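Local coordinates for D-2-hydroxyacid dehydrogensase protein (Ketogulonicigenium vulgare, PDB 4LSW), which probably interconverts D-2-hydroxyacids and the matching 2-oxoacids with a nicotinamide cofactor, as in related D-isomer-specific dehydrogenases, at residues R59-V73 and D82-T96. Residues are numbered along the deposited sequence; the frame is centred on the assembly and turned at random.
Sequences RALIEACPNLELISV and DLAACRERGIQVTNT
Ile-62 and Ile-91 meet in the dense part of this contact: Ile-62 CG2 lies 3.5 Å from Ile-91 CD1, and Leu-68 CD2 closes on Ile-91 CD1 at 3.7 Å. With CG1 beside its backbone N (chi1 -71°), Ile-62 extends CD1 to Ala-85 CB and Cys-86 SG, while Ile-71 CD1 reaches Cys-86 SG at 3.6 Å. Beside this apolar cluster, Ile-71 N donates to Gln-92 O (2.9 Å) and Ile-71 O accepts from Thr-94 N. Strand segments 70-73 and 92-94 are parallel neighbours, axes 14° apart, and helix 83-89 connects them, making a beta-alpha-beta unit; strand 313-315 continues the sheet antiparallel. On one sheet face, Ser-72 OG and Thr-94 OG1 share a hydrogen bond of 2.8 Å, beside helix 287-306. The looser, water-bearing side is ionic. Arg-59 grips Glu-88 end-on, Arg-59 NH1 to Glu-88 OE1 at 2.8 Å (166° at the hydrogen) and Arg-59 NH2 to Glu-88 OE2 at 3.0 Å. Ala-85 CB covers one guanidinium face. Arg-89 NH1 also salt-bridges Glu-88 OE1 (3.1 Å). An alanine at Arg-59 would remove both bonds and is likely to leave the carboxylate with Arg-89 alone of these cations. A water links Arg-59 N to Asp-82 OD2.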
ATOM      1  N   ARG A  59      -2.265  -6.889  22.681  1.00 13.31           N
ATOM      2  CA  ARG A  59      -2.012  -7.863  23.735  1.00 14.21           C
ATOM      3  C   ARG A  59      -3.233  -8.060  24.631  1.00 15.16           C
ATOM      4  O   ARG A  59      -3.582  -9.181  24.965  1.00 13.95           O
ATOM      5  CB  ARG A  59      -0.800  -7.440  24.574  1.00 15.80           C
ATOM      6  CG  ARG A  59      -0.553  -8.349  25.767  1.00 19.19           C
ATOM      7  CD  ARG A  59       0.729  -7.990  26.511  1.00 20.59           C
ATOM      8  NE  ARG A  59       1.928  -8.258  25.721  1.00 19.56           N
ATOM      9  CZ  ARG A  59       2.551  -9.430  25.690  1.00 17.85           C
ATOM     10  NH1 ARG A  59       2.077 -10.449  26.395  1.00 21.01           N
ATOM     11  NH2 ARG A  59       3.640  -9.587  24.949  1.00 22.16           N
ATOM     12  N   ALA A  60      -3.891  -6.967  25.007  1.00 15.58           N
ATOM     13  CA  ALA A  60      -5.037  -7.072  25.903  1.00 16.04           C
ATOM     14  C   ALA A  60      -6.172  -7.846  25.235  1.00 14.54           C
ATOM     15  O   ALA A  60      -6.855  -8.640  25.878  1.00 14.17           O
ATOM     16  CB  ALA A  60      -5.500  -5.700  26.356  1.00 19.00           C
ATOM     17  N   LEU A  61      -6.369  -7.618  23.940  1.00 12.46           N
ATOM     18  CA  LEU A  61      -7.396  -8.349  23.212  1.00 10.88           C
ATOM     19  C   LEU A  61      -7.060  -9.838  23.141  1.00 11.42           C
ATOM     20  O   LEU A  61      -7.916 -10.700  23.361  1.00 12.52           O
ATOM     21  CB  LEU A  61      -7.554  -7.781  21.807  1.00 12.05           C
ATOM     22  CG  LEU A  61      -8.548  -8.577  20.977  1.00 14.27           C
ATOM     23  CD1 LEU A  61      -9.933  -8.497  21.613  1.00 14.74           C
ATOM     24  CD2 LEU A  61      -8.570  -8.099  19.535  1.00 14.02           C
ATOM     25  N   ILE A  62      -5.805 -10.134  22.829  1.00 10.87           N
ATOM     26  CA  ILE A  62      -5.322 -11.508  22.799  1.00 12.62           C
ATOM     27  C   ILE A  62      -5.507 -12.183  24.161  1.00 12.26           C
ATOM     28  O   ILE A  62      -5.932 -13.337  24.233  1.00 13.20           O
ATOM     29  CB  ILE A  62      -3.850 -11.542  22.333  1.00 10.55           C
ATOM     30  CG1 ILE A  62      -3.778 -11.189  20.844  1.00 11.35           C
ATOM     31  CG2 ILE A  62      -3.227 -12.896  22.602  1.00 14.17           C
ATOM     32  CD1 ILE A  62      -2.401 -10.770  20.360  1.00 11.48           C
ATOM     33  N   GLU A  63      -5.223 -11.454  25.236  1.00 12.39           N
ATOM     34  CA  GLU A  63      -5.397 -11.980  26.591  1.00 16.39           C
ATOM     35  C   GLU A  63      -6.862 -12.280  26.902  1.00 13.99           C
ATOM     36  O   GLU A  63      -7.172 -13.186  27.684  1.00 15.45           O
ATOM     37  CB  GLU A  63      -4.847 -11.000  27.635  1.00 14.93           C
ATOM     38  CG  GLU A  63      -3.331 -10.838  27.612  1.00 21.55           C
ATOM     39  CD  GLU A  63      -2.847  -9.672  28.464  1.00 27.74           C
ATOM     40  OE1 GLU A  63      -3.393  -8.554  28.323  1.00 33.63           O
ATOM     41  OE2 GLU A  63      -1.915  -9.881  29.266  1.00 37.39           O
ATOM     42  N   ALA A  64      -7.762 -11.516  26.290  1.00 11.94           N
ATOM     43  CA  ALA A  64      -9.191 -11.693  26.520  1.00 11.68           C
ATOM     44  C   ALA A  64      -9.727 -12.888  25.744  1.00 12.17           C
ATOM     45  O   ALA A  64     -10.877 -13.294  25.933  1.00 13.33           O
ATOM     46  CB  ALA A  64      -9.950 -10.427  26.135  1.00 14.11           C
ATOM     47  N   CYS A  65      -8.896 -13.440  24.859  1.00 11.73           N
ATOM     48  CA  CYS A  65      -9.273 -14.600  24.061  1.00 10.92           C
ATOM     49  C   CYS A  65      -8.316 -15.756  24.351  1.00 13.28           C
ATOM     50  O   CYS A  65      -7.460 -16.084  23.534  1.00 12.22           O
ATOM     51  CB  CYS A  65      -9.253 -14.259  22.562  1.00  9.83           C
ATOM     52  SG  CYS A  65     -10.366 -12.908  22.069  1.00 12.38           S
ATOM     53  N   PRO A  66      -8.476 -16.398  25.518  1.00 13.71           N
ATOM     54  CA  PRO A  66      -7.477 -17.360  25.997  1.00 15.22           C
ATOM     55  C   PRO A  66      -7.355 -18.617  25.144  1.00 15.99           C
ATOM     56  O   PRO A  66      -6.355 -19.330  25.265  1.00 15.92           O
ATOM     57  CB  PRO A  66      -7.985 -17.722  27.402  1.00 18.01           C
ATOM     58  CG  PRO A  66      -9.451 -17.421  27.365  1.00 14.98           C
ATOM     59  CD  PRO A  66      -9.582 -16.220  26.478  1.00 16.58           C
ATOM     60  N   ASN A  67      -8.348 -18.884  24.303  1.00 12.47           N
ATOM     61  CA  ASN A  67      -8.336 -20.058  23.454  1.00 12.86           C
ATOM     62  C   ASN A  67      -8.110 -19.702  21.987  1.00 13.15           C
ATOM     63  O   ASN A  67      -8.329 -20.518  21.098  1.00 13.08           O
ATOM     64  CB  ASN A  67      -9.630 -20.845  23.647  1.00 16.86           C
ATOM     65  CG  ASN A  67      -9.805 -21.315  25.080  1.00 16.22           C
ATOM     66  OD1 ASN A  67      -8.918 -21.954  25.644  1.00 19.30           O
ATOM     67  ND2 ASN A  67     -10.935 -20.968  25.688  1.00 15.39           N
ATOM     68  N   LEU A  68      -7.639 -18.477  21.758  1.00 12.15           N
ATOM     69  CA  LEU A  68      -7.280 -18.012  20.413  1.00 12.11           C
ATOM     70  C   LEU A  68      -6.237 -18.900  19.721  1.00 11.17           C
ATOM     71  O   LEU A  68      -5.228 -19.283  20.324  1.00 13.16           O
ATOM     72  CB  LEU A  68      -6.753 -16.579  20.497  1.00 10.40           C
ATOM     73  CG  LEU A  68      -6.498 -15.850  19.175  1.00  9.75           C
ATOM     74  CD1 LEU A  68      -7.778 -15.697  18.365  1.00 10.60           C
ATOM     75  CD2 LEU A  68      -5.874 -14.490  19.455  1.00 11.27           C
ATOM     76  N   GLU A  69      -6.478 -19.197  18.444  1.00 12.95           N
ATOM     77  CA  GLU A  69      -5.592 -20.061  17.664  1.00 12.44           C
ATOM     78  C   GLU A  69      -4.926 -19.315  16.512  1.00 12.78           C
ATOM     79  O   GLU A  69      -3.784 -19.614  16.123  1.00 12.53           O
ATOM     80  CB  GLU A  69      -6.376 -21.250  17.097  1.00 12.66           C
ATOM     81  CG  GLU A  69      -6.982 -22.155  18.167  1.00 17.26           C
ATOM     82  CD  GLU A  69      -7.978 -23.165  17.613  1.00 19.62           C
ATOM     83  OE1 GLU A  69      -8.135 -23.274  16.376  1.00 18.25           O
ATOM     84  OE2 GLU A  69      -8.622 -23.855  18.433  1.00 20.26           O
ATOM     85  N   LEU A  70      -5.640 -18.336  15.973  1.00 11.23           N
ATOM     86  CA  LEU A  70      -5.267 -17.748  14.696  1.00  9.45           C
ATOM     87  C   LEU A  70      -5.767 -16.328  14.585  1.00  8.73           C
ATOM     88  O   LEU A  70      -6.892 -16.023  14.976  1.00 10.10           O
ATOM     89  CB  LEU A  70      -5.868 -18.579  13.554  1.00 10.84           C
ATOM     90  CG  LEU A  70      -5.825 -17.960  12.151  1.00 11.12           C
ATOM     91  CD1 LEU A  70      -4.403 -17.808  11.644  1.00 12.82           C
ATOM     92  CD2 LEU A  70      -6.635 -18.789  11.179  1.00 11.61           C
ATOM     93  N   ILE A  71      -4.920 -15.453  14.057  1.00  8.14           N
ATOM     94  CA  ILE A  71      -5.352 -14.115  13.686  1.00  8.17           C
ATOM     95  C   ILE A  71      -5.127 -13.981  12.192  1.00  9.53           C
ATOM     96  O   ILE A  71      -3.997 -14.107  11.719  1.00  9.28           O
ATOM     97  CB  ILE A  71      -4.561 -13.021  14.429  1.00  9.17           C
ATOM     98  CG1 ILE A  71      -4.748 -13.169  15.941  1.00  9.60           C
ATOM     99  CG2 ILE A  71      -5.024 -11.641  13.976  1.00  9.60           C
ATOM    100  CD1 ILE A  71      -3.795 -12.319  16.779  1.00 12.07           C
ATOM    101  N   SER A  72      -6.211 -13.759  11.456  1.00  9.50           N
ATOM    102  CA  SER A  72      -6.151 -13.603  10.014  1.00  8.40           C
ATOM    103  C   SER A  72      -6.385 -12.144   9.655  1.00  8.85           C
ATOM    104  O   SER A  72      -7.391 -11.542  10.048  1.00  8.74           O
ATOM    105  CB  SER A  72      -7.153 -14.532   9.319  1.00  9.47           C
ATOM    106  OG  SER A  72      -6.685 -15.866   9.348  1.00 10.17           O
ATOM    107  N   VAL A  73      -5.422 -11.580   8.928  1.00 10.31           N
ATOM    108  CA  VAL A  73      -5.440 -10.169   8.574  1.00  9.66           C
ATOM    109  C   VAL A  73      -5.868  -9.965   7.123  1.00  9.65           C
ATOM    110  O   VAL A  73      -5.369 -10.641   6.214  1.00 10.92           O
ATOM    111  CB  VAL A  73      -4.041  -9.542   8.771  1.00  9.32           C
ATOM    112  CG1 VAL A  73      -4.070  -8.072   8.429  1.00 12.17           C
ATOM    113  CG2 VAL A  73      -3.552  -9.751  10.213  1.00 10.75           C
ATOM    114  N   ASP A  82       0.067  -7.685  17.693  1.00 12.87           N
ATOM    115  CA  ASP A  82       1.144  -7.829  18.671  1.00 13.69           C
ATOM    116  C   ASP A  82       1.797  -9.193  18.495  1.00 14.43           C
ATOM    117  O   ASP A  82       1.319 -10.194  19.019  1.00 13.04           O
ATOM    118  CB  ASP A  82       0.611  -7.655  20.101  1.00 13.70           C
ATOM    119  CG  ASP A  82       1.719  -7.547  21.126  1.00 19.61           C
ATOM    120  OD1 ASP A  82       2.727  -8.270  20.992  1.00 18.29           O
ATOM    121  OD2 ASP A  82       1.585  -6.734  22.069  1.00 18.00           O
ATOM    122  N   LEU A  83       2.894  -9.223  17.746  1.00 15.06           N
ATOM    123  CA  LEU A  83       3.532 -10.484  17.395  1.00 15.64           C
ATOM    124  C   LEU A  83       4.155 -11.190  18.593  1.00 16.26           C
ATOM    125  O   LEU A  83       4.141 -12.416  18.660  1.00 16.70           O
ATOM    126  CB  LEU A  83       4.584 -10.279  16.303  1.00 16.49           C
ATOM    127  CG  LEU A  83       4.133  -9.679  14.972  1.00 17.83           C
ATOM    128  CD1 LEU A  83       5.249  -9.808  13.940  1.00 22.95           C
ATOM    129  CD2 LEU A  83       2.848 -10.335  14.481  1.00 18.49           C
ATOM    130  N   ALA A  84       4.703 -10.421  19.530  1.00 18.58           N
ATOM    131  CA  ALA A  84       5.294 -11.001  20.733  1.00 18.81           C
ATOM    132  C   ALA A  84       4.239 -11.754  21.545  1.00 20.17           C
ATOM    133  O   ALA A  84       4.492 -12.847  22.058  1.00 20.97           O
ATOM    134  CB  ALA A  84       5.968  -9.925  21.578  1.00 23.57           C
ATOM    135  N   ALA A  85       3.054 -11.161  21.659  1.00 15.17           N
ATOM    136  CA  ALA A  85       1.949 -11.801  22.356  1.00 16.02           C
ATOM    137  C   ALA A  85       1.553 -13.083  21.633  1.00 15.11           C
ATOM    138  O   ALA A  85       1.260 -14.095  22.261  1.00 18.85           O
ATOM    139  CB  ALA A  85       0.762 -10.845  22.455  1.00 16.34           C
ATOM    140  N   CYS A  86       1.552 -13.036  20.307  1.00 14.05           N
ATOM    141  CA  CYS A  86       1.215 -14.212  19.523  1.00 12.23           C
ATOM    142  C   CYS A  86       2.218 -15.337  19.743  1.00 14.63           C
ATOM    143  O   CYS A  86       1.834 -16.469  20.012  1.00 16.17           O
ATOM    144  CB  CYS A  86       1.122 -13.869  18.036  1.00 12.83           C
ATOM    145  SG  CYS A  86      -0.333 -12.884  17.608  1.00 14.33           S
ATOM    146  N   ARG A  87       3.503 -15.016  19.633  1.00 17.61           N
ATOM    147  CA  ARG A  87       4.533 -16.038  19.746  1.00 19.09           C
ATOM    148  C   ARG A  87       4.634 -16.631  21.148  1.00 19.29           C
ATOM    149  O   ARG A  87       4.977 -17.803  21.300  1.00 22.33           O
ATOM    150  CB  ARG A  87       5.879 -15.497  19.275  1.00 18.55           C
ATOM    151  CG  ARG A  87       5.916 -15.250  17.776  1.00 16.93           C
ATOM    152  CD  ARG A  87       7.329 -15.009  17.290  1.00 20.87           C
ATOM    153  NE  ARG A  87       7.383 -14.758  15.852  1.00 21.07           N
ATOM    154  CZ  ARG A  87       7.440 -13.550  15.303  1.00 22.53           C
ATOM    155  NH1 ARG A  87       7.454 -12.469  16.072  1.00 23.79           N
ATOM    156  NH2 ARG A  87       7.493 -13.421  13.981  1.00 23.62           N
ATOM    157  N   GLU A  88       4.329 -15.829  22.165  1.00 19.26           N
ATOM    158  CA  GLU A  88       4.266 -16.331  23.537  1.00 20.72           C
ATOM    159  C   GLU A  88       3.215 -17.423  23.660  1.00 22.91           C
ATOM    160  O   GLU A  88       3.367 -18.354  24.451  1.00 26.25           O
ATOM    161  CB  GLU A  88       3.896 -15.211  24.515  1.00 22.47           C
ATOM    162  CG  GLU A  88       4.979 -14.197  24.815  1.00 23.99           C
ATOM    163  CD  GLU A  88       4.437 -12.982  25.549  1.00 27.56           C
ATOM    164  OE1 GLU A  88       3.240 -12.986  25.914  1.00 27.22           O
ATOM    165  OE2 GLU A  88       5.204 -12.017  25.749  1.00 30.06           O
ATOM    166  N   ARG A  89       2.146 -17.299  22.875  1.00 22.30           N
ATOM    167  CA  ARG A  89       0.946 -18.114  23.063  1.00 21.01           C
ATOM    168  C   ARG A  89       0.716 -19.198  22.019  1.00 20.33           C
ATOM    169  O   ARG A  89      -0.240 -19.966  22.120  1.00 23.45           O
ATOM    170  CB  ARG A  89      -0.278 -17.199  23.130  1.00 22.46           C
ATOM    171  CG  ARG A  89      -0.232 -16.275  24.315  1.00 27.75           C
ATOM    172  CD  ARG A  89      -1.402 -15.327  24.344  1.00 27.95           C
ATOM    173  NE  ARG A  89      -1.626 -14.849  25.701  1.00 32.24           N
ATOM    174  CZ  ARG A  89      -0.834 -13.983  26.324  1.00 32.71           C
ATOM    175  NH1 ARG A  89       0.234 -13.481  25.710  1.00 29.16           N
ATOM    176  NH2 ARG A  89      -1.112 -13.614  27.566  1.00 33.08           N
ATOM    177  N   GLY A  90       1.585 -19.265  21.017  1.00 17.76           N
ATOM    178  CA  GLY A  90       1.414 -20.242  19.965  1.00 16.81           C
ATOM    179  C   GLY A  90       0.348 -19.819  18.973  1.00 13.27           C
ATOM    180  O   GLY A  90      -0.163 -20.637  18.221  1.00 14.58           O
ATOM    181  N   ILE A  91       0.022 -18.532  18.966  1.00 13.87           N
ATOM    182  CA  ILE A  91      -0.971 -18.021  18.029  1.00 12.83           C
ATOM    183  C   ILE A  91      -0.328 -17.786  16.660  1.00 11.90           C
ATOM    184  O   ILE A  91       0.733 -17.165  16.564  1.00 12.64           O
ATOM    185  CB  ILE A  91      -1.616 -16.727  18.546  1.00 13.12           C
ATOM    186  CG1 ILE A  91      -2.374 -17.009  19.843  1.00 13.66           C
ATOM    187  CG2 ILE A  91      -2.550 -16.114  17.503  1.00 11.54           C
ATOM    188  CD1 ILE A  91      -2.640 -15.769  20.656  1.00 15.79           C
ATOM    189  N   GLN A  92      -0.978 -18.293  15.616  1.00 11.90           N
ATOM    190  CA  GLN A  92      -0.509 -18.126  14.248  1.00 13.94           C
ATOM    191  C   GLN A  92      -1.174 -16.913  13.595  1.00 12.15           C
ATOM    192  O   GLN A  92      -2.248 -16.492  14.013  1.00 10.79           O
ATOM    193  CB  GLN A  92      -0.786 -19.398  13.448  1.00 14.83           C
ATOM    194  CG  GLN A  92      -0.058 -20.622  14.008  1.00 15.32           C
ATOM    195  CD  GLN A  92      -0.505 -21.916  13.356  1.00 20.53           C
ATOM    196  OE1 GLN A  92      -0.098 -22.235  12.239  1.00 21.46           O
ATOM    197  NE2 GLN A  92      -1.352 -22.669  14.052  1.00 16.53           N
ATOM    198  N   VAL A  93      -0.520 -16.346  12.582  1.00 10.41           N
ATOM    199  CA  VAL A  93      -1.028 -15.152  11.907  1.00  9.33           C
ATOM    200  C   VAL A  93      -0.943 -15.340  10.389  1.00 11.87           C
ATOM    201  O   VAL A  93       0.030 -15.904   9.903  1.00 12.37           O
ATOM    202  CB  VAL A  93      -0.244 -13.887  12.334  1.00 10.15           C
ATOM    203  CG1 VAL A  93      -0.840 -12.634  11.701  1.00 11.93           C
ATOM    204  CG2 VAL A  93      -0.217 -13.737  13.857  1.00 12.23           C
ATOM    205  N   THR A  94      -1.971 -14.902   9.658  1.00  9.15           N
ATOM    206  CA  THR A  94      -1.934 -14.906   8.189  1.00 10.09           C
ATOM    207  C   THR A  94      -2.229 -13.504   7.661  1.00 10.39           C
ATOM    208  O   THR A  94      -2.850 -12.695   8.350  1.00 10.36           O
ATOM    209  CB  THR A  94      -2.963 -15.892   7.563  1.00 11.55           C
ATOM    210  OG1 THR A  94      -4.295 -15.473   7.884  1.00 11.13           O
ATOM    211  CG2 THR A  94      -2.735 -17.318   8.048  1.00 12.24           C
ATOM    212  N   ASN A  95      -1.785 -13.219   6.439  1.00 12.09           N
ATOM    213  CA  ASN A  95      -2.152 -11.968   5.776  1.00 10.79           C
ATOM    214  C   ASN A  95      -2.683 -12.252   4.371  1.00 11.53           C
ATOM    215  O   ASN A  95      -3.011 -13.404   4.050  1.00 11.51           O
ATOM    216  CB  ASN A  95      -0.971 -10.983   5.738  1.00 12.44           C
ATOM    217  CG  ASN A  95       0.184 -11.474   4.880  1.00 11.58           C
ATOM    218  OD1 ASN A  95       0.314 -12.664   4.604  1.00 13.05           O
ATOM    219  ND2 ASN A  95       1.039 -10.545   4.464  1.00 15.64           N
ATOM    220  N   THR A  96      -2.783 -11.217   3.535  1.00 11.59           N
ATOM    221  CA  THR A  96      -3.226 -11.414   2.145  1.00 12.20           C
ATOM    222  C   THR A  96      -2.271 -10.776   1.130  1.00 13.97           C
ATOM    223  O   THR A  96      -2.567  -9.710   0.582  1.00 14.42           O
ATOM    224  CB  THR A  96      -4.653 -10.897   1.915  1.00 11.65           C
ATOM    225  OG1 THR A  96      -4.695  -9.476   2.073  1.00 13.20           O
ATOM    226  CG2 THR A  96      -5.622 -11.543   2.902  1.00 13.20           C
TER
HETATM  227  O   HOH W   1      -0.306  -4.774  22.211  1.00 20.11           O
HETATM  228  O   HOH W   2       0.099 -10.785  28.101  1.00 36.10           O
HETATM  229  O   HOH W   3      -2.891 -20.985  20.544  1.00 29.81           O
HETATM  230  O   HOH W   4      -2.287 -21.758  16.817  1.00 16.49           O
HETATM  231  O   HOH W   5      -5.311 -13.569   6.064  1.00 10.19           O